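Local coordinates for single-stranded DNA-binding protein (Enterobacter phage Enc34, PDB 5ODJ) that probably binds single-stranded DNA through an OB fold, consistent with a role in DNA replication of the phage, at residues A[10-15]-A[60-65]; A[29-34]-A[176-181]; A[47-52]-A[116-121]; A[51-56]-A[109-114]; A[146-151]-A[166-171]. One frame throughout, in Å; residues are numbered along the deposited sequence.

Interaction 1 (A[10-15]-A[60-65]). With MG (magnesium ion), chain B.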
# COMPACT_ATOMS: atom_id res chain seq x y z
N LYS A 10 7.16 13.31 11.71
CA LYS A 10 7.09 14.36 10.72
C LYS A 10 5.75 14.30 9.95
O LYS A 10 5.36 13.24 9.47
CB LYS A 10 8.26 14.22 9.74
CG LYS A 10 8.25 15.24 8.62
CD LYS A 10 9.62 15.55 8.07
CE LYS A 10 9.50 16.40 6.82
NZ LYS A 10 10.81 16.93 6.35
N LYS A 11 5.10 15.45 9.83
CA LYS A 11 3.85 15.55 9.09
C LYS A 11 4.10 16.39 7.84
O LYS A 11 4.78 17.42 7.89
CB LYS A 11 2.79 16.15 10.00
CG LYS A 11 1.42 16.36 9.39
CD LYS A 11 0.36 16.69 10.45
CE LYS A 11 -0.98 17.09 9.82
NZ LYS A 11 -1.77 15.90 9.36
N VAL A 12 3.60 15.90 6.70
CA VAL A 12 3.73 16.58 5.43
C VAL A 12 2.36 16.61 4.76
O VAL A 12 1.40 16.02 5.26
CB VAL A 12 4.79 15.93 4.50
CG1 VAL A 12 6.19 16.10 5.08
CG2 VAL A 12 4.48 14.46 4.20
N LYS A 13 2.26 17.31 3.64
CA LYS A 13 1.09 17.23 2.82
C LYS A 13 0.89 15.74 2.48
O LYS A 13 1.79 15.03 2.04
CB LYS A 13 1.24 18.10 1.57
CG LYS A 13 0.06 18.07 0.63
CD LYS A 13 -1.11 18.88 1.12
CE LYS A 13 -2.17 18.95 0.02
NZ LYS A 13 -3.38 19.69 0.45
N ASN A 14 -0.31 15.30 2.76
CA ASN A 14 -0.80 13.93 2.43
C ASN A 14 -0.09 12.78 3.09
O ASN A 14 -0.15 11.66 2.61
CB ASN A 14 -0.90 13.71 0.91
CG ASN A 14 -2.04 14.49 0.29
OD1 ASN A 14 -3.14 14.55 0.84
ND2 ASN A 14 -1.80 15.04 -0.86
N GLY A 15 0.54 13.05 4.25
CA GLY A 15 1.07 11.98 5.03
C GLY A 15 1.77 12.30 6.32
O GLY A 15 2.04 13.46 6.65
N HIS A 60 1.46 14.42 -4.23
CA HIS A 60 2.03 13.55 -3.21
C HIS A 60 3.55 13.49 -3.23
O HIS A 60 4.14 12.56 -2.72
CB HIS A 60 1.43 12.16 -3.33
CG HIS A 60 0.02 12.07 -2.88
ND1 HIS A 60 -1.00 12.76 -3.49
CD2 HIS A 60 -0.55 11.36 -1.87
CE1 HIS A 60 -2.14 12.49 -2.87
NE2 HIS A 60 -1.89 11.65 -1.88
N GLY A 61 4.18 14.53 -3.78
CA GLY A 61 5.64 14.58 -3.80
C GLY A 61 6.32 14.52 -2.43
O GLY A 61 7.30 13.79 -2.28
N ALA A 62 5.80 15.24 -1.45
CA ALA A 62 6.41 15.27 -0.12
C ALA A 62 6.33 13.93 0.59
O ALA A 62 7.30 13.48 1.18
CB ALA A 62 5.79 16.34 0.75
N ILE A 63 5.19 13.25 0.49
CA ILE A 63 5.07 11.94 1.16
C ILE A 63 5.87 10.88 0.39
O ILE A 63 6.43 9.97 0.99
CB ILE A 63 3.58 11.55 1.43
CG1 ILE A 63 3.48 10.31 2.31
CG2 ILE A 63 2.79 11.33 0.15
CD1 ILE A 63 4.20 10.42 3.63
N LYS A 64 5.94 10.98 -0.94
CA LYS A 64 6.78 10.08 -1.71
C LYS A 64 8.26 10.23 -1.34
O LYS A 64 8.96 9.21 -1.24
CB LYS A 64 6.56 10.26 -3.22
CG LYS A 64 7.20 9.14 -4.03
CD LYS A 64 8.54 9.54 -4.63
CE LYS A 64 9.08 8.34 -5.40
NZ LYS A 64 10.41 8.62 -5.97
N LYS A 65 8.71 11.47 -1.10
CA LYS A 65 10.08 11.71 -0.62
C LYS A 65 10.35 11.00 0.72
O LYS A 65 11.37 10.34 0.86
CB LYS A 65 10.37 13.21 -0.53
CG LYS A 65 11.79 13.51 -0.11
CD LYS A 65 12.10 14.98 -0.30
CE LYS A 65 13.48 15.31 0.24
NZ LYS A 65 13.48 15.37 1.74
MG MG B . 2.60 14.88 -0.17
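Val12 faces Ala62 and Gly15 faces Ile63 where a type II beta turn, Val12 to Gly15, meets the first turn of helix 61-76; the CA atoms of Gly15 and Ile63 are 5.6 Å apart. Backbone bonds run both ways between Val12 and Gly15 and close the turn. Asn14 lies flat over the His60 ring. The amide and ring planes are 12° apart, and Asn14 ND2 is 3.3 Å from His60 CE1, towards the rim. Asn14 CB adds a CH-pi contact, 3.9 Å from the centroid of the His60 ring. The amide is held at both ends: OD1 accepts from Asn27 ND2, and ND2 donates to Thr59 O. His60 NE2 bonds Ser26 O, which helps fix the ring. Beside this stack, Val12 CB meets Ala62 CB at 3.9 Å, and Ile63 CD1 lies 3.8 Å from Gly15 CA. A magnesium ion sits between turn and helix. Lys13 O binds it at 2.4 Å, while Ala62 CB packs beside the ion at 3.6 Å. The ligand is the backbone carbonyl; the Lys13 side chain leads away from the helix. The turn links antiparallel strands 8-12 and 15-18. Helix 61-76 follows strand 49-56, and His60 and Lys64 pack on Met55 of that strand.

Interaction 2 (A[29-34]-A[176-181])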
# COMPACT_ATOMS: atom_id res chain seq x y z
N ARG A 29 -5.74 6.77 -4.47
CA ARG A 29 -6.80 5.99 -5.11
C ARG A 29 -6.47 4.50 -4.96
O ARG A 29 -5.36 4.04 -5.14
CB ARG A 29 -6.94 6.40 -6.58
CG ARG A 29 -8.26 6.00 -7.21
CD ARG A 29 -8.53 6.72 -8.52
NE ARG A 29 -9.88 6.41 -9.00
CZ ARG A 29 -10.35 6.69 -10.20
NH1 ARG A 29 -9.57 7.29 -11.10
NH2 ARG A 29 -11.58 6.31 -10.54
N CYS A 30 -7.47 3.70 -4.63
CA CYS A 30 -7.16 2.29 -4.47
C CYS A 30 -7.43 1.46 -5.70
O CYS A 30 -8.27 1.80 -6.52
CB CYS A 30 -7.81 1.75 -3.23
SG CYS A 30 -9.19 0.71 -3.43
N SER A 31 -6.65 0.40 -5.83
CA SER A 31 -6.77 -0.60 -6.87
C SER A 31 -6.60 -2.00 -6.27
O SER A 31 -5.94 -2.14 -5.24
CB SER A 31 -5.69 -0.33 -7.92
OG SER A 31 -5.87 -1.19 -9.00
N TYR A 32 -7.21 -3.01 -6.89
CA TYR A 32 -7.08 -4.38 -6.46
C TYR A 32 -7.19 -4.60 -4.94
O TYR A 32 -6.32 -5.24 -4.33
CB TYR A 32 -5.75 -4.93 -6.97
CG TYR A 32 -5.66 -4.95 -8.46
CD1 TYR A 32 -6.53 -5.73 -9.19
CD2 TYR A 32 -4.76 -4.16 -9.14
CE1 TYR A 32 -6.51 -5.76 -10.56
CE2 TYR A 32 -4.72 -4.19 -10.52
CZ TYR A 32 -5.60 -4.99 -11.21
OH TYR A 32 -5.57 -5.02 -12.57
N PRO A 33 -8.27 -4.09 -4.34
CA PRO A 33 -8.38 -4.38 -2.91
C PRO A 33 -8.65 -5.82 -2.57
O PRO A 33 -9.48 -6.47 -3.22
CB PRO A 33 -9.59 -3.55 -2.50
CG PRO A 33 -10.41 -3.44 -3.73
CD PRO A 33 -9.42 -3.32 -4.83
N HIS A 34 -7.95 -6.31 -1.56
CA HIS A 34 -8.13 -7.67 -1.00
C HIS A 34 -8.13 -7.51 0.51
O HIS A 34 -7.21 -7.92 1.19
CB HIS A 34 -7.06 -8.61 -1.49
CG HIS A 34 -7.13 -8.85 -2.95
ND1 HIS A 34 -8.18 -9.53 -3.54
CD2 HIS A 34 -6.30 -8.49 -3.95
CE1 HIS A 34 -7.99 -9.55 -4.85
NE2 HIS A 34 -6.85 -8.95 -5.13
N GLU A 176 -15.31 6.84 -9.74
CA GLU A 176 -15.73 5.88 -10.73
C GLU A 176 -15.03 4.57 -10.44
O GLU A 176 -13.80 4.58 -10.28
CB GLU A 176 -15.33 6.36 -12.14
CG GLU A 176 -15.88 5.52 -13.28
CD GLU A 176 -17.40 5.53 -13.40
OE1 GLU A 176 -18.08 6.40 -12.79
OE2 GLU A 176 -17.90 4.65 -14.14
N PRO A 177 -15.78 3.45 -10.36
CA PRO A 177 -15.08 2.15 -10.17
C PRO A 177 -14.23 1.74 -11.37
O PRO A 177 -14.64 1.97 -12.52
CB PRO A 177 -16.23 1.15 -10.00
CG PRO A 177 -17.42 1.95 -9.66
CD PRO A 177 -17.24 3.29 -10.31
N PHE A 178 -13.07 1.11 -11.11
CA PHE A 178 -12.23 0.55 -12.18
C PHE A 178 -12.85 -0.67 -12.80
O PHE A 178 -12.56 -0.98 -13.98
CB PHE A 178 -10.82 0.19 -11.71
CG PHE A 178 -10.00 1.35 -11.29
CD1 PHE A 178 -9.92 2.48 -12.06
CD2 PHE A 178 -9.22 1.28 -10.13
CE1 PHE A 178 -9.14 3.56 -11.69
CE2 PHE A 178 -8.42 2.35 -9.77
CZ PHE A 178 -8.38 3.49 -10.55
N GLY A 179 -13.70 -1.35 -12.03
CA GLY A 179 -14.45 -2.52 -12.48
C GLY A 179 -13.80 -3.83 -12.09
O GLY A 179 -12.68 -3.88 -11.57
N GLU A 180 -14.56 -4.88 -12.30
CA GLU A 180 -14.03 -6.23 -12.34
C GLU A 180 -13.84 -6.55 -13.84
O GLU A 180 -14.45 -5.91 -14.70
CB GLU A 180 -14.98 -7.16 -11.58
CG GLU A 180 -15.11 -6.75 -10.11
CD GLU A 180 -16.19 -7.49 -9.33
OE1 GLU A 180 -16.95 -8.28 -9.93
OE2 GLU A 180 -16.29 -7.25 -8.10
N GLY A 181 -12.95 -7.48 -14.15
CA GLY A 181 -12.40 -7.64 -15.51
C GLY A 181 -10.91 -7.33 -15.61
O GLY A 181 -10.31 -7.38 -16.70
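Arg29 and Phe178 approach from opposite directions, and Phe178 CE1 lies over the centre of one guanidinium face. Arg29 CZ is 3.7 Å from Phe178 CE1. Arg29 NE is 3.6 Å from Phe178 CZ. The two planes are tilted by 40°, so this is not a parallel stack. At its edge the same guanidinium reaches the backbone: NH2 of Arg29 donates to Glu176 O at 2.8 Å. The N-H...O angle is only 128°, and the bond is weak. On the phenyl ring, Cys30 O approaches the edge, 3.3 Å from Phe178 CE2. Ser31 CB lies obliquely to the ring, 4.2 Å from the same Phe178 CE2.

Further out, other groups set these positions. The Arg29 side chain is extended from CG to NE, with CG anti to the backbone N (chi1 -161°), and this carries the guanidinium out to Glu176. Its NE bonds Gly142 O, which helps hold the guanidinium against Phe178. Asp175 offers a long, weak ion pair to NH2. Phe178 also rests on Leu54 and Glu104. The Glu176 carboxylate leads away from Arg29; the contact is made by its backbone carbonyl. The loop after strand 159-173 is thereby laid against strand 28-34, which is paired with strands 49-56 and 144-156 in the main sheet.

Interaction 3 (A[47-52]-A[116-121])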
# COMPACT_ATOMS: atom_id res chain seq x y z
N PRO A 47 -1.35 -16.82 1.99
CA PRO A 47 -2.20 -15.76 1.47
C PRO A 47 -2.21 -14.52 2.35
O PRO A 47 -2.21 -14.62 3.57
CB PRO A 47 -3.59 -16.40 1.43
CG PRO A 47 -3.34 -17.86 1.35
CD PRO A 47 -2.10 -18.08 2.13
N LYS A 48 -2.19 -13.37 1.71
CA LYS A 48 -2.22 -12.10 2.42
C LYS A 48 -3.34 -11.20 1.95
O LYS A 48 -3.78 -11.22 0.78
CB LYS A 48 -0.89 -11.36 2.29
CG LYS A 48 0.27 -12.10 3.00
CD LYS A 48 1.55 -11.26 3.12
CE LYS A 48 2.67 -12.00 3.82
NZ LYS A 48 3.88 -11.11 3.90
N TYR A 49 -3.81 -10.41 2.89
CA TYR A 49 -4.66 -9.27 2.59
C TYR A 49 -3.77 -8.26 1.88
O TYR A 49 -2.55 -8.22 2.15
CB TYR A 49 -5.21 -8.67 3.86
CG TYR A 49 -6.10 -9.61 4.63
CD1 TYR A 49 -7.46 -9.67 4.36
CD2 TYR A 49 -5.60 -10.40 5.65
CE1 TYR A 49 -8.30 -10.52 5.06
CE2 TYR A 49 -6.44 -11.27 6.35
CZ TYR A 49 -7.78 -11.29 6.06
OH TYR A 49 -8.64 -12.13 6.77
N SER A 50 -4.35 -7.44 1.01
CA SER A 50 -3.51 -6.48 0.25
C SER A 50 -4.35 -5.34 -0.32
O SER A 50 -5.58 -5.40 -0.39
CB SER A 50 -2.76 -7.17 -0.86
OG SER A 50 -3.64 -7.67 -1.83
N ILE A 51 -3.63 -4.32 -0.77
CA ILE A 51 -4.22 -3.24 -1.50
C ILE A 51 -3.13 -2.62 -2.34
O ILE A 51 -1.95 -2.68 -1.96
CB ILE A 51 -4.89 -2.20 -0.57
CG1 ILE A 51 -5.89 -1.33 -1.32
CG2 ILE A 51 -3.85 -1.39 0.23
CD1 ILE A 51 -6.78 -0.54 -0.38
N THR A 52 -3.54 -2.09 -3.49
CA THR A 52 -2.65 -1.23 -4.26
C THR A 52 -3.13 0.22 -4.11
O THR A 52 -4.33 0.50 -4.22
CB THR A 52 -2.61 -1.71 -5.70
OG1 THR A 52 -2.04 -3.03 -5.73
CG2 THR A 52 -1.76 -0.77 -6.59
N SER A 116 -0.64 -10.66 6.47
CA SER A 116 -1.40 -11.89 6.73
C SER A 116 -2.48 -11.67 7.76
O SER A 116 -3.42 -12.43 7.79
CB SER A 116 -0.49 -13.03 7.16
OG SER A 116 0.24 -12.65 8.29
N THR A 117 -2.31 -10.64 8.60
CA THR A 117 -3.29 -10.26 9.59
C THR A 117 -4.24 -9.25 8.97
O THR A 117 -3.80 -8.29 8.32
CB THR A 117 -2.59 -9.63 10.83
OG1 THR A 117 -1.82 -10.63 11.49
CG2 THR A 117 -3.60 -9.07 11.79
N ARG A 118 -5.54 -9.44 9.14
CA ARG A 118 -6.48 -8.50 8.55
C ARG A 118 -6.23 -7.06 9.03
O ARG A 118 -6.24 -6.79 10.24
CB ARG A 118 -7.95 -8.93 8.75
CG ARG A 118 -8.95 -7.81 8.70
CD ARG A 118 -9.64 -7.55 7.36
NE ARG A 118 -10.71 -8.49 6.95
CZ ARG A 118 -11.80 -8.84 7.65
NH1 ARG A 118 -12.06 -8.40 8.89
NH2 ARG A 118 -12.66 -9.69 7.09
N PRO A 119 -6.03 -6.14 8.10
CA PRO A 119 -5.92 -4.72 8.49
C PRO A 119 -7.25 -4.17 9.03
O PRO A 119 -8.33 -4.67 8.72
CB PRO A 119 -5.57 -3.99 7.17
CG PRO A 119 -6.00 -4.94 6.12
CD PRO A 119 -5.99 -6.33 6.64
N ASP A 120 -7.17 -3.14 9.83
CA ASP A 120 -8.36 -2.43 10.23
C ASP A 120 -8.90 -1.71 8.99
O ASP A 120 -8.13 -1.12 8.22
CB ASP A 120 -8.05 -1.43 11.32
CG ASP A 120 -7.64 -2.07 12.63
OD1 ASP A 120 -7.95 -3.24 12.92
OD2 ASP A 120 -6.98 -1.36 13.40
N VAL A 121 -10.22 -1.72 8.84
CA VAL A 121 -10.87 -1.11 7.68
C VAL A 121 -11.93 -0.18 8.22
O VAL A 121 -12.85 -0.64 8.91
CB VAL A 121 -11.50 -2.13 6.71
CG1 VAL A 121 -12.18 -1.41 5.57
CG2 VAL A 121 -10.45 -3.11 6.24
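Arg118, which packs over Tyr49, has its guanidinium gripped by two backbone carbonyls: NH2 bonds Asp36 O, and NE makes a weak bond to Leu35 O. The side chain bends at chi2 (95°) and chi3 to get there, and the bends take it along the tyrosine ring. Arg118 CA stands over one ring face, 3.8 Å from the centroid of Tyr49, in a CH-pi contact. Arg118 CB touches Tyr49 CZ at 3.6 Å. Further along, Arg118 NE passes 3.7 Å from Tyr49 CE1. The guanidinium plane is 67° from the ring plane, so it does not stack. Ser116 O lies at the ring edge, 3.5 Å from Tyr49 CE2. At the root of the side chain, Tyr49 CB meets Pro119 CD at 3.7 Å. Lys48 runs extended beside the start of the other segment, with CG 3.9 Å from Ser116 N. The touching parts run in nearly the same direction, 12° apart. Pro38, from the loop before strand 49-56, also touches Tyr49.

The two segments are thus joined by van der Waals and CH-pi contacts, while NE and NH2 of Arg118 find their partners outside them. Arg118 and Pro119 probably restrict the turning of the Tyr49 ring. Ser116 N is buried here with no partner in the model, so the contact depends on shape rather than on polar pairing.

Interaction 4 (A[51-56]-A[109-114])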
# COMPACT_ATOMS: atom_id res chain seq x y z
N ILE A 51 -3.63 -4.32 -0.77
CA ILE A 51 -4.22 -3.24 -1.50
C ILE A 51 -3.13 -2.62 -2.34
O ILE A 51 -1.95 -2.68 -1.96
CB ILE A 51 -4.89 -2.20 -0.57
CG1 ILE A 51 -5.89 -1.33 -1.32
CG2 ILE A 51 -3.85 -1.39 0.23
CD1 ILE A 51 -6.78 -0.54 -0.38
N THR A 52 -3.54 -2.09 -3.49
CA THR A 52 -2.65 -1.23 -4.26
C THR A 52 -3.13 0.22 -4.11
O THR A 52 -4.33 0.50 -4.22
CB THR A 52 -2.61 -1.71 -5.70
OG1 THR A 52 -2.04 -3.03 -5.73
CG2 THR A 52 -1.76 -0.77 -6.59
N LEU A 53 -2.18 1.12 -3.82
CA LEU A 53 -2.46 2.56 -3.62
C LEU A 53 -1.85 3.35 -4.76
O LEU A 53 -0.67 3.13 -5.09
CB LEU A 53 -1.91 3.04 -2.28
CG LEU A 53 -2.34 2.24 -1.05
CD1 LEU A 53 -1.62 2.74 0.20
CD2 LEU A 53 -3.85 2.30 -0.86
N LEU A 54 -2.66 4.21 -5.39
CA LEU A 54 -2.20 5.04 -6.52
C LEU A 54 -2.07 6.46 -6.01
O LEU A 54 -3.07 7.09 -5.66
CB LEU A 54 -3.19 4.98 -7.68
CG LEU A 54 -3.51 3.55 -8.15
CD1 LEU A 54 -4.56 3.58 -9.24
CD2 LEU A 54 -2.30 2.75 -8.61
N MSE A 55 -0.81 6.94 -5.96
CA MSE A 55 -0.51 8.26 -5.39
C MSE A 55 -0.24 9.20 -6.54
O MSE A 55 0.78 9.05 -7.22
CB MSE A 55 0.72 8.31 -4.50
CG MSE A 55 0.76 7.26 -3.46
SE MSE A 55 1.93 7.82 -1.93
CE MSE A 55 3.36 8.52 -2.87
N PRO A 56 -1.12 10.20 -6.75
CA PRO A 56 -0.87 11.13 -7.85
C PRO A 56 0.43 11.92 -7.65
O PRO A 56 0.69 12.52 -6.58
CB PRO A 56 -2.10 12.05 -7.84
CG PRO A 56 -3.17 11.25 -7.12
CD PRO A 56 -2.40 10.49 -6.08
N TRP A 109 2.39 7.17 -8.53
CA TRP A 109 3.24 6.21 -7.84
C TRP A 109 2.34 5.06 -7.42
O TRP A 109 1.21 5.31 -7.05
CB TRP A 109 3.87 6.82 -6.59
CG TRP A 109 4.72 8.02 -6.87
CD1 TRP A 109 4.45 9.30 -6.48
CD2 TRP A 109 5.91 8.06 -7.63
NE1 TRP A 109 5.44 10.13 -6.93
CE2 TRP A 109 6.35 9.40 -7.63
CE3 TRP A 109 6.69 7.10 -8.27
CZ2 TRP A 109 7.53 9.81 -8.28
CZ3 TRP A 109 7.87 7.50 -8.91
CH2 TRP A 109 8.28 8.85 -8.90
N VAL A 110 2.85 3.85 -7.51
CA VAL A 110 2.03 2.64 -7.27
C VAL A 110 2.61 1.87 -6.07
O VAL A 110 3.73 1.39 -6.12
CB VAL A 110 2.01 1.72 -8.49
CG1 VAL A 110 1.11 0.52 -8.23
CG2 VAL A 110 1.53 2.47 -9.72
N ILE A 111 1.85 1.83 -4.98
CA ILE A 111 2.26 1.22 -3.72
C ILE A 111 1.51 -0.09 -3.51
O ILE A 111 0.29 -0.10 -3.62
CB ILE A 111 2.02 2.17 -2.54
CG1 ILE A 111 3.05 3.31 -2.59
CG2 ILE A 111 2.14 1.44 -1.21
CD1 ILE A 111 2.71 4.46 -1.71
N SER A 112 2.24 -1.16 -3.25
CA SER A 112 1.63 -2.46 -2.89
C SER A 112 1.91 -2.72 -1.40
O SER A 112 3.06 -2.71 -0.99
CB SER A 112 2.26 -3.56 -3.75
OG SER A 112 1.96 -3.30 -5.10
N ALA A 113 0.86 -2.94 -0.61
CA ALA A 113 1.03 -3.21 0.82
C ALA A 113 0.21 -4.48 1.16
O ALA A 113 -0.88 -4.62 0.64
CB ALA A 113 0.59 -2.01 1.65
N ARG A 114 0.78 -5.37 1.98
CA ARG A 114 0.20 -6.68 2.26
C ARG A 114 0.35 -6.98 3.74
O ARG A 114 1.22 -6.43 4.42
CB ARG A 114 0.86 -7.78 1.42
CG ARG A 114 0.91 -7.51 -0.08
CD ARG A 114 1.56 -8.64 -0.87
NE ARG A 114 1.59 -8.29 -2.30
CZ ARG A 114 2.50 -7.50 -2.90
NH1 ARG A 114 3.52 -6.95 -2.22
NH2 ARG A 114 2.38 -7.24 -4.20
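Met55, modelled as selenomethionine, reaches across to Trp109 and Ile111 with each atom of its side chain. CB of Met55 packs 4.1 Å from Trp109 CB. CG of Met55 comes 3.8 Å from Ile111 CD1. The selenium follows: SE of Met55 touches the same Ile111 CD1 at 3.5 Å. A bend at chi3 (-44°) then brings CE of Met55 to Trp109 CD1, at 3.9 Å. The chain therefore lies between the isoleucine and the indole, and Lys64 and Ile67 of helix 61-76 also pack on it. The indole makes cation-pi contacts with Lys64 and Lys57.

The backbones of strands 49-56 and 108-115 run antiparallel, with axes at 156°. Three hydrogen-bonded pairs hold them: Ile51 with Ala113, Leu53 with Ile111, and Met55 with Trp109. Each pair has both bonds. Ile111 N donates to Leu53 O at 2.8 Å, almost straight at 176°. At the other end Ile51 N donates to Ala113 O over a longer 3.1 Å. On the opposite face Val110 lies between two neighbours. Its CG1 touches Thr52 CG2 at 3.5 Å, and its CG2 lies beside Leu54 CD2.

Six bonds pair the N-H and C=O groups of these six residues. Thr52 and Leu54 bond outward to Ser31 and Arg29, Val110 and Ser112 to Lys93 and Phe91. The side chains of Met55, Leu53, Ile51, Ile111 and Ala113 can thus go into the buried core of the OB fold, while their backbone groups are paired across the strands.

Interaction 5 (A[146-151]-A[166-171])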
# COMPACT_ATOMS: atom_id res chain seq x y z
N SER A 146 -7.20 6.53 2.64
CA SER A 146 -5.92 6.74 3.31
C SER A 146 -5.50 5.41 3.95
O SER A 146 -6.35 4.55 4.15
CB SER A 146 -6.02 7.82 4.34
OG SER A 146 -6.39 9.03 3.71
N SER A 147 -4.22 5.24 4.26
CA SER A 147 -3.72 3.94 4.72
C SER A 147 -2.51 4.11 5.60
O SER A 147 -1.72 5.07 5.40
CB SER A 147 -3.40 3.06 3.51
OG SER A 147 -2.99 1.74 3.87
N VAL A 148 -2.34 3.21 6.56
CA VAL A 148 -1.12 3.12 7.37
C VAL A 148 -0.36 1.88 6.96
O VAL A 148 -0.90 0.77 6.98
CB VAL A 148 -1.41 3.12 8.87
CG1 VAL A 148 -0.10 3.04 9.65
CG2 VAL A 148 -2.20 4.35 9.25
N ILE A 149 0.91 2.08 6.61
CA ILE A 149 1.81 1.03 6.18
C ILE A 149 3.09 1.08 7.02
O ILE A 149 3.33 2.07 7.72
CB ILE A 149 2.10 1.13 4.67
CG1 ILE A 149 2.87 2.41 4.34
CG2 ILE A 149 0.79 1.05 3.89
CD1 ILE A 149 3.30 2.54 2.89
N ARG A 150 3.93 0.05 6.89
CA ARG A 150 5.26 0.08 7.50
C ARG A 150 6.22 -0.74 6.67
O ARG A 150 5.96 -1.92 6.40
CB ARG A 150 5.25 -0.45 8.95
CG ARG A 150 6.55 -0.16 9.72
CD ARG A 150 6.44 -0.89 11.08
NE ARG A 150 7.36 -0.52 12.11
CZ ARG A 150 7.31 -1.02 13.35
NH1 ARG A 150 6.38 -1.93 13.68
NH2 ARG A 150 8.19 -0.64 14.27
N PRO A 151 7.35 -0.13 6.24
CA PRO A 151 8.32 -0.88 5.47
C PRO A 151 9.02 -1.97 6.27
O PRO A 151 9.22 -1.82 7.49
CB PRO A 151 9.36 0.18 5.08
CG PRO A 151 8.64 1.47 5.20
CD PRO A 151 7.77 1.28 6.41
N LEU A 166 0.62 -3.75 5.61
CA LEU A 166 -0.61 -3.02 5.55
C LEU A 166 -1.32 -3.11 6.89
O LEU A 166 -1.78 -4.22 7.28
CB LEU A 166 -1.50 -3.62 4.46
CG LEU A 166 -2.87 -3.00 4.27
CD1 LEU A 166 -2.77 -1.51 3.97
CD2 LEU A 166 -3.63 -3.76 3.18
N LEU A 167 -1.46 -1.98 7.58
CA LEU A 167 -2.05 -2.00 8.93
C LEU A 167 -3.49 -1.56 8.96
O LEU A 167 -4.26 -2.11 9.75
CB LEU A 167 -1.22 -1.16 9.92
CG LEU A 167 0.18 -1.69 10.28
CD1 LEU A 167 0.24 -3.20 10.53
CD2 LEU A 167 1.20 -1.29 9.24
N SER A 168 -3.86 -0.56 8.16
CA SER A 168 -5.21 -0.08 8.13
C SER A 168 -5.52 0.72 6.86
O SER A 168 -4.60 1.17 6.18
CB SER A 168 -5.49 0.77 9.33
OG SER A 168 -4.72 1.93 9.29
N VAL A 169 -6.81 0.77 6.53
CA VAL A 169 -7.31 1.52 5.40
C VAL A 169 -8.54 2.29 5.85
O VAL A 169 -9.44 1.67 6.45
CB VAL A 169 -7.68 0.60 4.21
CG1 VAL A 169 -8.23 1.44 3.06
CG2 VAL A 169 -6.49 -0.24 3.77
N LEU A 170 -8.61 3.58 5.53
CA LEU A 170 -9.75 4.46 5.76
C LEU A 170 -10.36 4.89 4.44
O LEU A 170 -9.64 5.43 3.62
CB LEU A 170 -9.31 5.69 6.53
CG LEU A 170 -10.28 6.86 6.55
CD1 LEU A 170 -11.53 6.54 7.36
CD2 LEU A 170 -9.63 8.12 7.10
N LYS A 171 -11.65 4.66 4.19
CA LYS A 171 -12.29 5.20 2.97
C LYS A 171 -12.39 6.71 3.07
O LYS A 171 -12.83 7.22 4.10
CB LYS A 171 -13.70 4.61 2.72
CG LYS A 171 -14.26 4.99 1.34
CD LYS A 171 -15.51 4.20 1.00
CE LYS A 171 -16.14 4.71 -0.28
NZ LYS A 171 -17.33 3.87 -0.56
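Val148 faces both Leu167 and Ser168, a classic beta bulge in the antiparallel hairpin of strands 144-156 and 159-173. The tight part lies on the Ser146 side of the bulge. Ser146 and Leu170 exchange two backbone bonds, and Leu170 N reaches Ser146 O at 2.8 Å, nearly straight at 173°. Beside this pair, Ser168 O is gripped twice. Ser147 OG donates to it at 2.9 Å, tilted 16° from the carbonyl plane. Val148 N donates to the same Ser168 O at 3.1 Å, from well above that plane. Ser147 OG can do this because it stands anti to the backbone N (chi1 -176°). Ser147, Ile149, Leu166 and Val169 form the buried face, and Ser147 and Leu166 continue onto Leu53 and Ile51 of strand 49-56.

The bulge itself is looser. Val148 O takes a good bond from Leu167 N at 2.9 Å but only a weak one from Ser168 N at 3.5 Å. Val148, Leu167 and Ser168 are partly exposed. Leu167 CD2 packs on the backbone of Ile149 and reaches Arg150 CB at 4.1 Å. The arginine then leads away from the contact, and its NH2 makes a weak bond to Ser20 O. On the other face the fit is close: Leu166 CD1 presses against Ser147 OG at 3.3 Å.

From the N terminus, interaction 1 is the first to open, and it closes when the chain reaches helix 61-76. Before that, strand 28-34 opens interaction 2, and strand 49-56 opens interactions 3 and 4, so all three cross interaction 1. Interaction 4 closes at strand 108-115, and interaction 3 just after it. Interaction 5 follows in series as a local hairpin. Interaction 2 closes last, with interactions 3, 4 and 5 nested inside its loop. Interactions 3 and 4 share Ile51 and Thr52. Interaction 5 joins interaction 4 through Arg114 and Leu166, and interaction 3 through Asp120. Met55 packing on Lys64 ties the helix to the sheet.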